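Local coordinates for protein tryparedoxin (Crithidia fasciculata, PDB 1O8X) that probably acts as a thioredoxin-like dithiol-disulfide oxidoreductase, passing electrons in the oxidative-stress defence of the trypanosomatid parasite, at residues E12-G17 with P85-P90; F67-E72 with V89-S94. The protein carries 1 engineered substitution. All coordinates share one frame; numbering follows the deposited sequence.

From the N terminus, strand 13-16 runs first, and the chain then passes through strands 30-36 and 63-69 and helices 41-57 and 74-81 before strand 87-88 comes back beside it; interaction 1 closes that long loop, with 67 residues between its segments. Interaction 2 closes a shorter one of 16 residues, from the end of strand 63-69 through helix 74-81 and strand 87-88. Its first segment lies within the larger loop, while both contacts finish on the same part of the chain and share Val89 and Pro90. In the sheet, strand 87-88 has strand 13-16 along one edge and strand 63-69 along the other, and the probable hydrogen bond from Phe67 N to Leu87 O joins the two contacts.

Interaction 1 (E12-G17 with P85-P90); sequences EKLRRG and PWLAVP
Arg15 and Ala88 form an antiparallel hydrogen-bonded pair at the centre of this contact. Arg15 N gives its hydrogen to Ala88 O at 2.8 Å, and Ala88 N returns a bond to Arg15 O at 3.0 Å. The CA-H of Leu87 also approaches Arg15 O, so two hydrogens reach this oxygen.

The first torsion of Arg15 (chi1 -55°) puts CG beside the backbone N, 3.9 Å from Pro90 CA. A bend at chi2 (-51°) then carries CD along Pro90 CG, at 4.0 Å, and a further bend at chi3 turns the guanidinium off, away from 85-90, where NH1 makes a salt bridge with Glu20. Leu87 lies on the other face of the sheet, alongside Arg16 and pointing the same way; its CD2 touches Arg16 CB at 3.6 Å. Its other methyl, CD1, meets Leu14 CD1 at 3.9 Å, where the two leucines cross at about a right angle. Leu14 CD2 reaches further along, to Val89 CA at 4.0 Å. Beyond the paired residues, a water accepts from Gly17 N and lies 2.7 Å from Trp86 O.

Strand 13-16 lies between strands 19-22 and 87-88 in the mixed sheet of this thioredoxin fold. Leu26 packs on Leu14 and Leu87, strand 63-69 borders the far edge of 87-88, and Trp86 turns toward helix 41-57, meeting Tyr54 edge-to-face.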
loop_
_atom_site.group_PDB
_atom_site.type_symbol
_atom_site.label_atom_id
_atom_site.label_comp_id
_atom_site.label_asym_id
_atom_site.label_seq_id
_atom_site.Cartn_x
_atom_site.Cartn_y
_atom_site.Cartn_z
ATOM N N GLU A 12 8.011 -2.948 -13.381
ATOM C CA GLU A 12 8.606 -4.250 -13.108
ATOM C C GLU A 12 9.251 -4.331 -11.731
ATOM O O GLU A 12 9.459 -5.419 -11.205
ATOM C CB GLU A 12 9.652 -4.577 -14.174
ATOM C CG GLU A 12 9.077 -5.083 -15.488
ATOM C CD GLU A 12 10.076 -5.925 -16.263
ATOM O OE1 GLU A 12 11.256 -5.520 -16.356
ATOM O OE2 GLU A 12 9.687 -6.997 -16.782
ATOM N N LYS A 13 9.581 -3.176 -11.162
ATOM C CA LYS A 13 10.291 -3.125 -9.887
ATOM C C LYS A 13 9.655 -2.135 -8.931
ATOM O O LYS A 13 9.151 -1.096 -9.348
ATOM C CB LYS A 13 11.761 -2.756 -10.090
ATOM C CG LYS A 13 12.556 -3.766 -10.906
ATOM C CD LYS A 13 13.993 -3.856 -10.430
ATOM C CE LYS A 13 14.756 -4.903 -11.218
ATOM N NZ LYS A 13 14.881 -4.548 -12.670
ATOM N N LEU A 14 9.700 -2.472 -7.649
ATOM C CA LEU A 14 9.230 -1.585 -6.589
ATOM C C LEU A 14 10.366 -1.344 -5.622
ATOM O O LEU A 14 11.261 -2.187 -5.489
ATOM C CB LEU A 14 8.050 -2.205 -5.835
ATOM C CG LEU A 14 6.792 -2.515 -6.640
ATOM C CD1 LEU A 14 5.854 -3.344 -5.768
ATOM C CD2 LEU A 14 6.127 -1.223 -7.086
ATOM N N ARG A 15 10.342 -0.198 -4.949
ATOM C CA ARG A 15 11.366 0.129 -3.960
ATOM C C ARG A 15 11.186 -0.703 -2.695
ATOM O O ARG A 15 10.055 -0.923 -2.261
ATOM C CB ARG A 15 11.303 1.613 -3.587
ATOM C CG ARG A 15 11.398 2.611 -4.748
ATOM C CD ARG A 15 12.579 2.395 -5.688
ATOM N NE ARG A 15 13.861 2.427 -4.981
ATOM C CZ ARG A 15 15.051 2.439 -5.581
ATOM N NH1 ARG A 15 15.137 2.421 -6.908
ATOM N NH2 ARG A 15 16.161 2.468 -4.856
ATOM N N ARG A 16 12.299 -1.149 -2.110
ATOM C CA ARG A 16 12.315 -1.758 -0.780
ATOM C C ARG A 16 13.596 -1.311 -0.094
ATOM O O ARG A 16 14.699 -1.554 -0.604
ATOM C CB ARG A 16 12.248 -3.293 -0.846
ATOM C CG ARG A 16 12.189 -3.995 0.525
ATOM C CD ARG A 16 12.323 -5.517 0.481
ATOM N NE ARG A 16 13.580 -5.941 -0.142
ATOM C CZ ARG A 16 13.946 -7.205 -0.331
ATOM N NH1 ARG A 16 13.162 -8.203 0.055
ATOM N NH2 ARG A 16 15.101 -7.470 -0.922
ATOM N N GLY A 17 13.454 -0.633 1.038
ATOM C CA GLY A 17 14.608 -0.022 1.687
ATOM C C GLY A 17 15.304 0.902 0.700
ATOM O O GLY A 17 14.669 1.759 0.098
ATOM N N PRO A 85 8.499 -0.040 6.546
ATOM C CA PRO A 85 9.191 -1.331 6.364
ATOM C C PRO A 85 8.866 -2.098 5.073
ATOM O O PRO A 85 9.458 -3.147 4.817
ATOM C CB PRO A 85 8.712 -2.134 7.576
ATOM C CG PRO A 85 7.285 -1.659 7.759
ATOM C CD PRO A 85 7.319 -0.180 7.428
ATOM N N TRP A 86 7.916 -1.594 4.285
ATOM C CA TRP A 86 7.342 -2.324 3.150
ATOM C C TRP A 86 7.852 -1.768 1.813
ATOM O O TRP A 86 8.998 -1.299 1.729
ATOM C CB TRP A 86 5.803 -2.322 3.259
ATOM C CG TRP A 86 5.221 -0.966 3.606
ATOM C CD1 TRP A 86 5.289 0.177 2.845
ATOM C CD2 TRP A 86 4.542 -0.607 4.805
ATOM N NE1 TRP A 86 4.669 1.211 3.499
ATOM C CE2 TRP A 86 4.207 0.763 4.709
ATOM C CE3 TRP A 86 4.150 -1.310 5.951
ATOM C CZ2 TRP A 86 3.532 1.437 5.731
ATOM C CZ3 TRP A 86 3.486 -0.648 6.950
ATOM C CH2 TRP A 86 3.183 0.717 6.845
ATOM N N LEU A 87 7.033 -1.854 0.763
ATOM C CA LEU A 87 7.477 -1.469 -0.582
ATOM C C LEU A 87 6.904 -0.126 -0.996
ATOM O O LEU A 87 5.998 0.384 -0.341
ATOM C CB LEU A 87 7.069 -2.533 -1.602
ATOM C CG LEU A 87 7.349 -3.986 -1.243
ATOM C CD1 LEU A 87 6.917 -4.906 -2.378
ATOM C CD2 LEU A 87 8.809 -4.181 -0.924
ATOM N N ALA A 88 7.407 0.424 -2.099
ATOM C CA ALA A 88 6.865 1.658 -2.654
ATOM C C ALA A 88 6.926 1.680 -4.161
ATOM O O ALA A 88 7.880 1.175 -4.762
ATOM C CB ALA A 88 7.612 2.873 -2.106
ATOM N N VAL A 89 5.912 2.282 -4.772
ATOM C CA VAL A 89 6.011 2.644 -6.192
ATOM C C VAL A 89 7.083 3.723 -6.273
ATOM O O VAL A 89 7.056 4.675 -5.496
ATOM C CB VAL A 89 4.672 3.186 -6.754
ATOM C CG1 VAL A 89 4.837 3.621 -8.215
ATOM C CG2 VAL A 89 3.568 2.136 -6.627
ATOM N N PRO A 90 8.050 3.583 -7.183
ATOM C CA PRO A 90 9.108 4.587 -7.266
ATOM C C PRO A 90 8.540 5.973 -7.553
ATOM O O PRO A 90 7.543 6.083 -8.272
ATOM C CB PRO A 90 9.978 4.092 -8.431
ATOM C CG PRO A 90 9.717 2.618 -8.504
ATOM C CD PRO A 90 8.253 2.489 -8.151
HETATM O O HOH W 1 11.289 -0.492 2.893
#

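Interaction 2 (F67-E72 with V89-S94); sequences FCTWDE and VPFAQS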
loop_
_atom_site.group_PDB
_atom_site.type_symbol
_atom_site.label_atom_id
_atom_site.label_comp_id
_atom_site.label_asym_id
_atom_site.label_seq_id
_atom_site.Cartn_x
_atom_site.Cartn_y
_atom_site.Cartn_z
ATOM N N PHE A 67 3.455 1.347 -0.788
ATOM C CA PHE A 67 3.206 2.772 -0.608
ATOM C C PHE A 67 3.040 3.477 -1.953
ATOM O O PHE A 67 3.916 3.379 -2.829
ATOM C CB PHE A 67 4.365 3.374 0.200
ATOM C CG PHE A 67 4.302 4.880 0.372
ATOM C CD1 PHE A 67 3.113 5.530 0.692
ATOM C CD2 PHE A 67 5.466 5.636 0.254
ATOM C CE1 PHE A 67 3.095 6.915 0.862
ATOM C CE2 PHE A 67 5.440 7.009 0.414
ATOM C CZ PHE A 67 4.250 7.646 0.721
ATOM N N CYS A 68 1.901 4.158 -2.089
ATOM C CA CYS A 68 1.528 4.933 -3.265
ATOM C C CYS A 68 1.452 6.392 -2.838
ATOM O O CYS A 68 0.482 6.819 -2.221
ATOM C CB CYS A 68 0.177 4.452 -3.780
ATOM S SG CYS A 68 0.195 2.753 -4.365
ATOM N N THR A 69 2.492 7.149 -3.151
ATOM C CA THR A 69 2.652 8.465 -2.579
ATOM C C THR A 69 1.767 9.583 -3.166
ATOM O O THR A 69 1.524 9.619 -4.363
ATOM C CB THR A 69 4.145 8.832 -2.655
ATOM O OG1 THR A 69 4.369 10.016 -1.892
ATOM C CG2 THR A 69 4.577 9.191 -4.084
ATOM N N TRP A 70 1.291 10.471 -2.297
ATOM C CA TRP A 70 0.723 11.752 -2.726
ATOM C C TRP A 70 1.685 12.927 -2.432
ATOM O O TRP A 70 1.314 14.094 -2.585
ATOM C CB TRP A 70 -0.635 11.991 -2.061
ATOM C CG TRP A 70 -1.786 11.238 -2.699
ATOM C CD1 TRP A 70 -1.724 10.161 -3.558
ATOM C CD2 TRP A 70 -3.169 11.501 -2.492
ATOM N NE1 TRP A 70 -2.996 9.768 -3.911
ATOM C CE2 TRP A 70 -3.901 10.573 -3.267
ATOM C CE3 TRP A 70 -3.875 12.443 -1.737
ATOM C CZ2 TRP A 70 -5.301 10.567 -3.302
ATOM C CZ3 TRP A 70 -5.250 12.430 -1.762
ATOM C CH2 TRP A 70 -5.955 11.496 -2.537
ATOM N N ASP A 71 2.911 12.613 -2.017
ATOM C CA ASP A 71 3.974 13.614 -1.963
ATOM C C ASP A 71 4.377 14.043 -3.362
ATOM O O ASP A 71 4.614 13.208 -4.225
ATOM C CB ASP A 71 5.206 13.080 -1.243
ATOM C CG ASP A 71 5.026 13.071 0.250
ATOM O OD1 ASP A 71 4.956 14.158 0.867
ATOM O OD2 ASP A 71 4.907 12.017 0.870
ATOM N N GLU A 72 4.511 15.354 -3.556
ATOM C CA GLU A 72 4.935 15.897 -4.848
ATOM C C GLU A 72 6.410 16.252 -4.928
ATOM O O GLU A 72 6.905 16.578 -6.004
ATOM C CB GLU A 72 4.024 17.054 -5.242
ATOM C CG GLU A 72 2.630 16.512 -5.456
ATOM C CD GLU A 72 1.625 17.536 -5.902
ATOM O OE1 GLU A 72 1.976 18.435 -6.688
ATOM O OE2 GLU A 72 0.469 17.409 -5.484
ATOM N N VAL A 89 5.912 2.282 -4.772
ATOM C CA VAL A 89 6.011 2.644 -6.192
ATOM C C VAL A 89 7.083 3.723 -6.273
ATOM O O VAL A 89 7.056 4.675 -5.496
ATOM C CB VAL A 89 4.672 3.186 -6.754
ATOM C CG1 VAL A 89 4.837 3.621 -8.215
ATOM C CG2 VAL A 89 3.568 2.136 -6.627
ATOM N N PRO A 90 8.050 3.583 -7.183
ATOM C CA PRO A 90 9.108 4.587 -7.266
ATOM C C PRO A 90 8.540 5.973 -7.553
ATOM O O PRO A 90 7.543 6.083 -8.272
ATOM C CB PRO A 90 9.978 4.092 -8.431
ATOM C CG PRO A 90 9.717 2.618 -8.504
ATOM C CD PRO A 90 8.253 2.489 -8.151
ATOM N N PHE A 91 9.141 7.003 -6.966
ATOM C CA PHE A 91 8.704 8.381 -7.151
ATOM C C PHE A 91 8.589 8.783 -8.633
ATOM O O PHE A 91 7.700 9.554 -8.998
ATOM C CB PHE A 91 9.638 9.348 -6.405
ATOM C CG PHE A 91 9.179 10.778 -6.444
ATOM C CD1 PHE A 91 8.169 11.219 -5.595
ATOM C CD2 PHE A 91 9.735 11.682 -7.353
ATOM C CE1 PHE A 91 7.726 12.543 -5.633
ATOM C CE2 PHE A 91 9.296 13.006 -7.401
ATOM C CZ PHE A 91 8.299 13.440 -6.542
ATOM N N ALA A 92 9.478 8.245 -9.471
ATOM C CA ALA A 92 9.458 8.486 -10.918
ATOM C C ALA A 92 8.190 7.976 -11.604
ATOM O O ALA A 92 7.830 8.457 -12.682
ATOM C CB ALA A 92 10.697 7.879 -11.574
ATOM N N GLN A 93 7.514 7.013 -10.971
ATOM C CA GLN A 93 6.288 6.424 -11.510
ATOM C C GLN A 93 5.046 6.992 -10.816
ATOM O O GLN A 93 4.028 6.306 -10.694
ATOM C CB GLN A 93 6.337 4.894 -11.409
ATOM C CG GLN A 93 6.904 4.184 -12.646
ATOM C CD GLN A 93 8.410 4.339 -12.803
ATOM O OE1 GLN A 93 8.898 4.606 -13.906
ATOM N NE2 GLN A 93 9.149 4.164 -11.713
ATOM N N SER A 94 5.131 8.249 -10.381
ATOM C CA SER A 94 4.020 8.936 -9.718
ATOM C C SER A 94 2.771 9.051 -10.574
ATOM O O SER A 94 1.658 9.025 -10.040
ATOM C CB SER A 94 4.434 10.329 -9.246
ATOM O OG SER A 94 5.257 10.252 -8.092
HETATM O O HOH W 2 4.844 5.787 -4.151
HETATM O O HOH W 3 4.090 12.465 -6.806
#
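Val89 N donates to Phe67 O at 3.0 Å, where two parallel neighbouring strands of the thioredoxin fold, 63-69 and 87-88, begin to part. A water takes over just beyond: it donates to Phe67 O and Val89 O and accepts from Thr69 N, bridging the widening backbones. Val89 turns CG2 anti to its own carbonyl carbon, and that methyl meets Cys68 SG at 4.1 Å, next to Val97 of helix 94-103.

Further out, Phe91 accounts for the most buried surface. With CG opposite the backbone N (chi1 -175°) and the ring turned by chi2 of 79°, its rim reaches the chain after the strand: CE1 is 3.5 Å from Asp71 O and CZ 3.5 Å from Glu72 O, both oxygens near the ring plane. Thr69 CG2 approaches the same ring obliquely, while its OG1 accepts from Asp71 N in an ST turn that sits where the strand ends. The Asp71 carboxylate points elsewhere, and its OD1 is hydrogen-bonded to Ser38 OG. A second water donates to both Asp71 O and Ser94 OG, and Ser94 OG in turn donates to Phe91 O at 2.7 Å.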